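Local coordinates for solute-binding periplasmic protein of iron/siderophore ABC transporter (Yersinia pestis, PDB 6B2Y), which probably captures chelated iron in the periplasm and delivers it to an ABC transporter for uptake, at residues R177-G180 and K181-R185. Numbering follows the deposited sequence.
Sequences RLLG and KALHR
A Schellman motif ends helix 168-182, with G180 and R185 supplying its 6→1 bond: R185 N reaches back five residues to G180 O at 2.8 Å and arrives in the carbonyl plane, on a lone pair. The companion 5→2 bond is weak, H184 N lying 3.4 Å from K181 O. H184 adopts left-handed backbone angles (phi 59°), which breaks the right-handed run. Within the last turn the i to i+4 bonds persist, A182 N to L178 O and L183 N to L179 O, the latter at 2.8 Å, although L183 has already left helical angles. Past H184 the chain folds back over G180, and R185 O comes within 3.8 Å of G180 CA, on the side where a beta-carbon would sit, so the close approach is made against a residue with no side chain.

L179 and L183, one helical turn apart, point the same way and lie side by side, with L179 CD2 4.1 Å from L183 CD1. In L183 the first torsion (chi1 -54°) sets CG beside its own backbone N, and therefore close to L179 O, the acceptor of that N, at 3.3 Å. This pair turns toward the parallel sheet of the N-terminal lobe, both leucines touching I134, while L178 rests on V160 and V162 of the edge strand.

Of the polar groups at the turn, R185 NH1 donates to H184 O at 3.0 Å; the oxygen lies in the guanidinium plane, but the nitrogen sits well above the carbonyl plane. L183 O accepts a bond from R80, and H184 NE2 bonds to P52 O. R185 is also the N-cap of helix 186-207, probably the single long helix that joins the two lobes, as in metal- and siderophore-binding members of the periplasmic binding protein family.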
loop_
_atom_site.group_PDB
_atom_site.type_symbol
_atom_site.label_atom_id
_atom_site.label_comp_id
_atom_site.label_asym_id
_atom_site.label_seq_id
_atom_site.Cartn_x
_atom_site.Cartn_y
_atom_site.Cartn_z
ATOM N N ARG A 177 -3.242 -6.555 -14.305
ATOM C CA ARG A 177 -3.375 -6.975 -15.698
ATOM C C ARG A 177 -3.315 -5.767 -16.626
ATOM O O ARG A 177 -2.610 -5.788 -17.650
ATOM C CB ARG A 177 -4.684 -7.751 -15.921
ATOM C CG ARG A 177 -4.832 -8.237 -17.384
ATOM C CD ARG A 177 -6.058 -9.165 -17.594
ATOM N NE ARG A 177 -5.960 -10.363 -16.759
ATOM C CZ ARG A 177 -6.617 -10.519 -15.610
ATOM N NH1 ARG A 177 -7.439 -9.580 -15.167
ATOM N NH2 ARG A 177 -6.446 -11.619 -14.890
ATOM N N LEU A 178 -4.019 -4.693 -16.259
ATOM C CA LEU A 178 -4.009 -3.461 -17.046
ATOM C C LEU A 178 -2.599 -2.885 -17.191
ATOM O O LEU A 178 -2.205 -2.441 -18.282
ATOM C CB LEU A 178 -4.938 -2.437 -16.390
ATOM C CG LEU A 178 -4.791 -0.981 -16.815
ATOM C CD1 LEU A 178 -5.318 -0.832 -18.241
ATOM C CD2 LEU A 178 -5.620 -0.145 -15.849
ATOM N N LEU A 179 -1.841 -2.826 -16.094
ATOM C CA LEU A 179 -0.460 -2.353 -16.181
ATOM C C LEU A 179 0.378 -3.257 -17.077
ATOM O O LEU A 179 1.207 -2.770 -17.860
ATOM C CB LEU A 179 0.170 -2.273 -14.785
ATOM C CG LEU A 179 -0.258 -1.056 -13.968
ATOM C CD1 LEU A 179 0.287 -1.094 -12.527
ATOM C CD2 LEU A 179 0.158 0.239 -14.676
ATOM N N GLY A 180 0.183 -4.573 -16.972
ATOM C CA GLY A 180 0.916 -5.489 -17.832
ATOM C C GLY A 180 0.615 -5.263 -19.301
ATOM O O GLY A 180 1.502 -5.357 -20.148
ATOM N N LYS A 181 -0.645 -4.954 -19.620
ATOM C CA LYS A 181 -1.017 -4.663 -21.000
ATOM C C LYS A 181 -0.483 -3.304 -21.450
ATOM O O LYS A 181 0.088 -3.182 -22.546
ATOM C CB LYS A 181 -2.542 -4.743 -21.141
ATOM C CG LYS A 181 -3.065 -4.622 -22.564
ATOM C CD LYS A 181 -4.537 -4.951 -22.644
ATOM C CE LYS A 181 -5.029 -4.864 -24.074
ATOM N NZ LYS A 181 -6.482 -5.201 -24.230
ATOM N N ALA A 182 -0.658 -2.271 -20.620
ATOM C CA ALA A 182 -0.255 -0.925 -21.009
ATOM C C ALA A 182 1.256 -0.784 -21.096
ATOM O O ALA A 182 1.754 0.039 -21.866
ATOM C CB ALA A 182 -0.806 0.101 -20.018
ATOM N N LEU A 183 2.001 -1.554 -20.310
ATOM C CA LEU A 183 3.452 -1.425 -20.285
ATOM C C LEU A 183 4.149 -2.564 -21.007
ATOM O O LEU A 183 5.377 -2.672 -20.925
ATOM C CB LEU A 183 3.949 -1.339 -18.846
ATOM C CG LEU A 183 3.271 -0.231 -18.045
ATOM C CD1 LEU A 183 3.731 -0.225 -16.614
ATOM C CD2 LEU A 183 3.557 1.114 -18.723
ATOM N N HIS A 184 3.384 -3.427 -21.684
ATOM C CA HIS A 184 3.922 -4.515 -22.494
ATOM C C HIS A 184 4.775 -5.465 -21.651
ATOM O O HIS A 184 5.873 -5.867 -22.034
ATOM C CB HIS A 184 4.691 -3.955 -23.692
ATOM C CG HIS A 184 3.859 -3.071 -24.555
ATOM N ND1 HIS A 184 2.766 -3.537 -25.259
ATOM C CD2 HIS A 184 3.935 -1.745 -24.814
ATOM C CE1 HIS A 184 2.215 -2.539 -25.923
ATOM N NE2 HIS A 184 2.897 -1.438 -25.661
ATOM N N ARG A 185 4.244 -5.842 -20.493
ATOM C CA ARG A 185 4.836 -6.859 -19.624
ATOM C C ARG A 185 3.764 -7.855 -19.174
ATOM O O ARG A 185 3.601 -8.140 -17.985
ATOM C CB ARG A 185 5.515 -6.214 -18.421
ATOM C CG ARG A 185 6.645 -5.263 -18.791
ATOM C CD ARG A 185 7.873 -6.040 -19.250
ATOM N NE ARG A 185 9.038 -5.167 -19.403
ATOM C CZ ARG A 185 9.272 -4.414 -20.475
ATOM N NH1 ARG A 185 8.416 -4.419 -21.481
ATOM N NH2 ARG A 185 10.357 -3.646 -20.537
#